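Local structure of RahU protein (Pseudomonas aeruginosa PAO1, 6ZC2) at residues A[16-28]-A[74-86]. The protein binds membranes containing ceramide phosphorylethanolamine, as a bacterial member of the aegerolysin family. Sequence-based numbering, arbitrary orientation. Where two conformers were deposited one is given.
Sequences SIGTVGIRNATLQ and GSFDCYDGNTKMG. With EDO (1,2-ethanediol), chain F.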
ATOM      1  N   SER A  16      -4.627  15.581  11.220  1.00 15.16           N
ATOM      2  CA  SER A  16      -3.631  15.550  12.286  1.00 13.74           C
ATOM      3  C   SER A  16      -2.199  15.470  11.755  1.00 13.73           C
ATOM      4  O   SER A  16      -1.266  15.710  12.533  1.00 14.67           O
ATOM      5  CB  SER A  16      -3.914  14.430  13.304  1.00 13.80           C
ATOM      6  OG  SER A  16      -3.833  13.136  12.729  1.00 13.31           O
ATOM      7  N   ILE A  17      -2.005  15.164  10.462  1.00 13.92           N
ATOM      8  CA  ILE A  17      -0.682  15.063   9.853  1.00 13.57           C
ATOM      9  C   ILE A  17      -0.483  16.066   8.718  1.00 13.37           C
ATOM     10  O   ILE A  17       0.600  16.654   8.582  1.00 13.98           O
ATOM     11  CB  ILE A  17      -0.373  13.631   9.365  1.00 13.38           C
ATOM     12  CG1 ILE A  17      -0.529  12.618  10.500  1.00 14.03           C
ATOM     13  CG2 ILE A  17       1.038  13.566   8.790  1.00 15.40           C
ATOM     14  CD1 ILE A  17      -0.340  11.193  10.060  1.00 15.84           C
ATOM     15  N   GLY A  18      -1.494  16.252   7.871  1.00 12.17           N
ATOM     16  CA  GLY A  18      -1.405  17.212   6.778  1.00 12.29           C
ATOM     17  C   GLY A  18      -0.824  16.684   5.472  1.00 10.72           C
ATOM     18  O   GLY A  18      -1.488  16.730   4.426  1.00 10.99           O
ATOM     19  N   THR A  19       0.421  16.198   5.512  1.00 10.22           N
ATOM     20  CA  THR A  19       1.098  15.621   4.355  1.00  9.86           C
ATOM     21  C   THR A  19       1.832  14.360   4.793  1.00  8.88           C
ATOM     22  O   THR A  19       2.514  14.366   5.824  1.00 10.28           O
ATOM     23  CB  THR A  19       2.147  16.602   3.792  1.00 11.54           C
ATOM     24  OG1 THR A  19       1.525  17.850   3.452  1.00 13.29           O
ATOM     25  CG2 THR A  19       2.840  16.025   2.553  1.00 12.51           C
ATOM     26  N   VAL A  20       1.710  13.289   4.005  1.00  8.93           N
ATOM     27  CA  VAL A  20       2.473  12.060   4.210  1.00  8.53           C
ATOM     28  C   VAL A  20       3.357  11.815   2.991  1.00  8.39           C
ATOM     29  O   VAL A  20       2.871  11.813   1.852  1.00  9.44           O
ATOM     30  CB  VAL A  20       1.557  10.851   4.483  1.00  9.32           C
ATOM     31  CG1 VAL A  20       2.348   9.541   4.415  1.00 10.56           C
ATOM     32  CG2 VAL A  20       0.887  11.016   5.844  1.00 10.39           C
ATOM     33  N   GLY A  21       4.653  11.606   3.231  1.00  8.45           N
ATOM     34  CA  GLY A  21       5.555  11.164   2.180  1.00  8.36           C
ATOM     35  C   GLY A  21       5.559   9.651   2.071  1.00  7.99           C
ATOM     36  O   GLY A  21       5.743   8.948   3.069  1.00  8.67           O
ATOM     37  N   ILE A  22       5.344   9.148   0.854  1.00  7.97           N
ATOM     38  CA  ILE A  22       5.475   7.727   0.548  1.00  7.97           C
ATOM     39  C   ILE A  22       6.916   7.503   0.110  1.00  7.58           C
ATOM     40  O   ILE A  22       7.363   8.097  -0.875  1.00  8.49           O
ATOM     41  CB  ILE A  22       4.508   7.307  -0.574  1.00  8.52           C
ATOM     42  CG1 ILE A  22       3.062   7.712  -0.249  1.00  9.11           C
ATOM     43  CG2 ILE A  22       4.650   5.807  -0.867  1.00  8.73           C
ATOM     44  CD1 ILE A  22       2.474   7.029   0.972  1.00 10.34           C
ATOM     45  N   ARG A  23       7.655   6.664   0.842  1.00  8.48           N
ATOM     46  CA  ARG A  23       9.078   6.465   0.582  1.00  8.49           C
ATOM     47  C   ARG A  23       9.402   4.977   0.626  1.00  8.47           C
ATOM     48  O   ARG A  23       8.649   4.172   1.179  1.00  9.47           O
ATOM     49  CB  ARG A  23       9.967   7.199   1.615  1.00  8.74           C
ATOM     50  CG  ARG A  23       9.673   8.694   1.787  1.00  8.85           C
ATOM     51  CD  ARG A  23      10.055   9.520   0.551  1.00  9.80           C
ATOM     52  NE  ARG A  23       9.663  10.917   0.727  1.00  9.99           N
ATOM     53  CZ  ARG A  23       8.621  11.521   0.145  1.00  9.16           C
ATOM     54  NH1 ARG A  23       7.833  10.902  -0.741  1.00 10.06           N
ATOM     55  NH2 ARG A  23       8.377  12.786   0.450  1.00 10.77           N
ATOM     56  N   ASN A  24      10.557   4.616   0.060  1.00  8.72           N
ATOM     57  CA  ASN A  24      11.144   3.297   0.287  1.00  9.48           C
ATOM     58  C   ASN A  24      10.252   2.167  -0.230  1.00  9.79           C
ATOM     59  O   ASN A  24      10.181   1.090   0.364  1.00 12.13           O
ATOM     60  CB  ASN A  24      11.478   3.088   1.763  1.00 10.08           C
ATOM     61  CG  ASN A  24      12.317   4.210   2.338  1.00  9.93           C
ATOM     62  OD1 ASN A  24      13.019   4.919   1.612  1.00 11.24           O
ATOM     63  ND2 ASN A  24      12.270   4.365   3.657  1.00  9.84           N
ATOM     64  N   ALA A  25       9.567   2.405  -1.343  1.00 10.15           N
ATOM     65  CA  ALA A  25       8.714   1.370  -1.913  1.00 11.98           C
ATOM     66  C   ALA A  25       9.576   0.247  -2.480  1.00 12.70           C
ATOM     67  O   ALA A  25      10.638   0.494  -3.054  1.00 15.78           O
ATOM     68  CB  ALA A  25       7.823   1.960  -3.003  1.00 13.24           C
ATOM     69  N   THR A  26       9.133  -0.994  -2.289  1.00 11.87           N
ATOM     70  CA  THR A  26       9.875  -2.154  -2.766  0.58 13.56           C
ATOM     71  C   THR A  26       8.892  -3.235  -3.185  1.00 11.82           C
ATOM     72  O   THR A  26       7.778  -3.326  -2.661  1.00 12.49           O
ATOM     73  CB  THR A  26      10.832  -2.754  -1.717  0.58 17.48           C
ATOM     74  OG1 THR A  26      10.078  -3.269  -0.614  0.58 18.07           O
ATOM     75  CG2 THR A  26      11.863  -1.736  -1.216  0.58 19.07           C
ATOM     76  N   LEU A  27       9.319  -4.052  -4.148  1.00 11.38           N
ATOM     77  CA  LEU A  27       8.540  -5.187  -4.620  1.00 11.58           C
ATOM     78  C   LEU A  27       9.420  -6.422  -4.629  1.00 12.79           C
ATOM     79  O   LEU A  27      10.515  -6.403  -5.198  1.00 15.17           O
ATOM     80  CB  LEU A  27       8.029  -4.967  -6.041  1.00 13.05           C
ATOM     81  CG  LEU A  27       6.980  -3.874  -6.197  1.00 13.81           C
ATOM     82  CD1 LEU A  27       6.788  -3.569  -7.663  1.00 16.02           C
ATOM     83  CD2 LEU A  27       5.658  -4.275  -5.535  1.00 15.56           C
ATOM     84  N   GLN A  28       8.937  -7.494  -4.005  1.00 13.30           N
ATOM     85  CA  GLN A  28       9.538  -8.803  -4.207  1.00 14.50           C
ATOM     86  C   GLN A  28       8.979  -9.479  -5.451  1.00 14.15           C
ATOM     87  O   GLN A  28       9.704 -10.216  -6.127  1.00 16.41           O
ATOM     88  CB  GLN A  28       9.288  -9.682  -2.981  1.00 15.90           C
ATOM     89  CG  GLN A  28      10.015  -9.240  -1.713  0.75 16.60           C
ATOM     90  CD  GLN A  28       9.398  -8.010  -1.058  0.60 18.33           C
ATOM     91  OE1 GLN A  28       8.207  -7.990  -0.740  0.60 18.95           O
ATOM     92  NE2 GLN A  28      10.215  -6.987  -0.835  0.60 19.90           N
ATOM     93  N   GLY A  74       5.052  -6.767  -1.651  1.00 10.42           N
ATOM     94  CA  GLY A  74       5.919  -5.608  -1.516  1.00 10.49           C
ATOM     95  C   GLY A  74       5.560  -4.778  -0.302  1.00  9.89           C
ATOM     96  O   GLY A  74       4.820  -5.220   0.581  1.00 10.42           O
ATOM     97  N   SER A  75       6.105  -3.559  -0.267  1.00  9.61           N
ATOM     98  CA  SER A  75       5.882  -2.659   0.861  1.00  9.41           C
ATOM     99  C   SER A  75       6.165  -1.217   0.458  1.00  9.74           C
ATOM    100  O   SER A  75       6.801  -0.950  -0.567  1.00 10.60           O
ATOM    101  CB  SER A  75       6.768  -3.027   2.052  1.00 11.82           C
ATOM    102  OG  SER A  75       8.130  -2.805   1.751  1.00 14.43           O
ATOM    103  N   PHE A  76       5.695  -0.291   1.297  1.00  9.39           N
ATOM    104  CA  PHE A  76       6.106   1.108   1.235  1.00  9.16           C
ATOM    105  C   PHE A  76       6.080   1.694   2.645  1.00  9.05           C
ATOM    106  O   PHE A  76       5.338   1.223   3.515  1.00  9.53           O
ATOM    107  CB  PHE A  76       5.276   1.964   0.251  1.00  9.76           C
ATOM    108  CG  PHE A  76       3.799   2.025   0.568  1.00  9.68           C
ATOM    109  CD1 PHE A  76       3.291   2.965   1.465  1.00  9.87           C
ATOM    110  CD2 PHE A  76       2.914   1.150  -0.053  1.00 10.21           C
ATOM    111  CE1 PHE A  76       1.924   3.012   1.749  1.00 10.60           C
ATOM    112  CE2 PHE A  76       1.557   1.192   0.229  1.00 10.94           C
ATOM    113  CZ  PHE A  76       1.060   2.124   1.127  1.00 11.06           C
ATOM    114  N   ASP A  77       6.896   2.724   2.866  1.00  8.89           N
ATOM    115  CA  ASP A  77       6.934   3.430   4.140  1.00  8.46           C
ATOM    116  C   ASP A  77       6.140   4.733   4.049  1.00  8.49           C
ATOM    117  O   ASP A  77       6.017   5.343   2.980  1.00  9.30           O
ATOM    118  CB  ASP A  77       8.374   3.749   4.572  1.00  9.49           C
ATOM    119  CG  ASP A  77       9.173   2.520   4.954  1.00 10.67           C
ATOM    120  OD1 ASP A  77       8.587   1.420   5.063  1.00 12.63           O
ATOM    121  OD2 ASP A  77      10.406   2.662   5.120  1.00 11.13           O
ATOM    122  N   CYS A  78       5.612   5.160   5.200  1.00  8.73           N
ATOM    123  CA  CYS A  78       4.929   6.439   5.352  1.00  8.24           C
ATOM    124  C   CYS A  78       5.734   7.316   6.302  1.00  7.86           C
ATOM    125  O   CYS A  78       6.114   6.862   7.392  1.00  8.73           O
ATOM    126  CB  CYS A  78       3.518   6.225   5.922  1.00  9.43           C
ATOM    127  SG  CYS A  78       2.425   5.277   4.839  1.00  9.91           S
ATOM    128  N   TYR A  79       5.980   8.568   5.892  1.00  7.97           N
ATOM    129  CA  TYR A  79       6.752   9.535   6.668  1.00  8.33           C
ATOM    130  C   TYR A  79       5.963  10.824   6.908  1.00  7.85           C
ATOM    131  O   TYR A  79       5.239  11.302   6.028  1.00  8.72           O
ATOM    132  CB  TYR A  79       8.082   9.881   5.951  1.00  8.78           C
ATOM    133  CG  TYR A  79       9.200   8.917   6.276  1.00  8.50           C
ATOM    134  CD1 TYR A  79       9.317   7.690   5.631  1.00  9.25           C
ATOM    135  CD2 TYR A  79      10.120   9.219   7.267  1.00  8.75           C
ATOM    136  CE1 TYR A  79      10.329   6.798   5.959  1.00  9.54           C
ATOM    137  CE2 TYR A  79      11.133   8.337   7.611  1.00  8.85           C
ATOM    138  CZ  TYR A  79      11.237   7.132   6.953  1.00  9.51           C
ATOM    139  OH  TYR A  79      12.241   6.261   7.299  1.00 11.58           O
ATOM    140  N   ASP A  80       6.128  11.392   8.106  1.00  8.44           N
ATOM    141  CA  ASP A  80       5.639  12.726   8.466  1.00  8.60           C
ATOM    142  C   ASP A  80       6.879  13.617   8.501  1.00  8.71           C
ATOM    143  O   ASP A  80       7.601  13.650   9.502  1.00  9.14           O
ATOM    144  CB  ASP A  80       4.970  12.660   9.836  1.00  9.46           C
ATOM    145  CG  ASP A  80       4.604  14.029  10.392  1.00 10.73           C
ATOM    146  OD1 ASP A  80       4.579  15.022   9.631  1.00 10.67           O
ATOM    147  OD2 ASP A  80       4.329  14.112  11.612  1.00 12.08           O
ATOM    148  N   GLY A  81       7.158  14.311   7.401  1.00  9.09           N
ATOM    149  CA  GLY A  81       8.445  14.991   7.314  1.00  9.53           C
ATOM    150  C   GLY A  81       9.584  13.993   7.453  1.00  9.48           C
ATOM    151  O   GLY A  81       9.600  12.948   6.791  1.00 10.33           O
ATOM    152  N   ASN A  82      10.539  14.296   8.344  1.00  9.75           N
ATOM    153  CA  ASN A  82      11.680  13.426   8.614  1.00 10.90           C
ATOM    154  C   ASN A  82      11.346  12.213   9.485  1.00  9.74           C
ATOM    155  O   ASN A  82      12.208  11.339   9.642  1.00 10.44           O
ATOM    156  CB  ASN A  82      12.799  14.231   9.295  1.00 12.53           C
ATOM    157  CG  ASN A  82      13.305  15.374   8.435  0.90 12.93           C
ATOM    158  OD1 ASN A  82      13.600  15.180   7.262  0.90 12.97           O
ATOM    159  ND2 ASN A  82      13.420  16.568   9.020  0.90 13.42           N
ATOM    160  N   THR A  83      10.147  12.143  10.067  1.00  9.35           N
ATOM    161  CA  THR A  83       9.820  11.141  11.081  1.00  9.79           C
ATOM    162  C   THR A  83       9.064   9.960  10.474  1.00  8.90           C
ATOM    163  O   THR A  83       7.988  10.141   9.884  1.00  8.93           O
ATOM    164  CB  THR A  83       8.980  11.785  12.182  1.00 10.72           C
ATOM    165  OG1 THR A  83       9.688  12.904  12.726  1.00 12.49           O
ATOM    166  CG2 THR A  83       8.701  10.778  13.291  1.00 12.14           C
ATOM    167  N   LYS A  84       9.600   8.748  10.647  1.00  9.38           N
ATOM    168  CA  LYS A  84       8.926   7.558  10.140  1.00  9.68           C
ATOM    169  C   LYS A  84       7.620   7.317  10.892  1.00  9.13           C
ATOM    170  O   LYS A  84       7.587   7.323  12.129  1.00 10.09           O
ATOM    171  CB  LYS A  84       9.834   6.335  10.282  1.00 10.63           C
ATOM    172  CG  LYS A  84       9.286   5.099   9.581  1.00 11.70           C
ATOM    173  CD  LYS A  84      10.169   3.881   9.805  1.00 13.99           C
ATOM    174  CE  LYS A  84       9.663   2.685   9.018  1.00 17.51           C
ATOM    175  NZ  LYS A  84      10.452   1.448   9.299  1.00 19.79           N
ATOM    176  N   MET A  85       6.546   7.075  10.139  1.00  8.73           N
ATOM    177  CA  MET A  85       5.252   6.712  10.713  1.00  8.58           C
ATOM    178  C   MET A  85       5.054   5.203  10.780  1.00  8.66           C
ATOM    179  O   MET A  85       4.490   4.702  11.760  1.00  9.44           O
ATOM    180  CB  MET A  85       4.112   7.340   9.904  1.00  9.11           C
ATOM    181  CG  MET A  85       4.157   8.857   9.844  1.00  9.53           C
ATOM    182  SD  MET A  85       3.119   9.538   8.540  1.00  9.79           S
ATOM    183  CE  MET A  85       1.621   8.595   8.838  1.00 12.44           C
ATOM    184  N   GLY A  86       5.487   4.478   9.754  1.00  8.73           N
ATOM    185  CA  GLY A  86       5.342   3.037   9.719  1.00  8.85           C
ATOM    186  C   GLY A  86       5.468   2.509   8.301  1.00  8.51           C
ATOM    187  O   GLY A  86       5.835   3.236   7.375  1.00  9.41           O
TER
HETATM  188  C1  EDO F 205       7.579   0.265  11.281  1.00 19.00           C
HETATM  189  O1  EDO F 205       8.742   1.034  11.622  1.00 25.45           O
HETATM  190  C2  EDO F 205       8.010  -1.097  10.752  1.00 42.58           C
HETATM  191  O2  EDO F 205       8.922  -0.917   9.662  1.00 26.79           O
HETATM  192  O   HOH W   1       2.743  16.910  10.265  1.00 20.30           O
HETATM  193  O   HOH W   2       4.055  16.104   7.196  1.00 11.44           O
HETATM  194  O   HOH W   3       8.903  -0.243   2.506  1.00 17.09           O
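V20, I22 and A25 of strand 19-27 pack against F76, C78 and M85 on the inner face of an antiparallel sheet, one of the two sheets of the aegerolysin beta-sandwich. Strand 74-80 runs beside strand 19-27 and returns through the type II' turn D80-T83 into strand 83-86, forming a beta hairpin. The inner layer is tight: I17 and M85 meet tip to tip, with CD1 of I17 only 3.5 Å from CE of M85, while CG2 of V20 lies 3.8 Å from SD of M85. With CG2 anti to its backbone N (chi1 -53° to CG1), I22 brings this methyl 3.9 Å from CD1 of F76. L132 and I60 of the facing sheet cover C78 and I22, closing the core.

The outer face is looser and carries polar groups. The aliphatic CG of R23 lies 4.0 Å from CD1 of Y79; the guanidinium, though nearly parallel to the ring (8°), does not stack on it but covers CA of G21, held by N51 and the M50 carbonyl. Between the hydrogen-bonded pairs R23-D77 and T26-S75 the register slips by one residue, a beta bulge at N24 and A25. A water bridges N24 O, S75 OG and D77 OD1, the last also bound by T87. At the far end, two waters link OD1 of D80 to the carbonyls of I17 and T19, and its OD2 bonds Y111. From the bulge, N24 ND2 donates an almost straight 2.9 Å bond to the anti side of D77 OD2, which lies in the amide plane, whereas ND2 sits 29° out of the carboxylate plane.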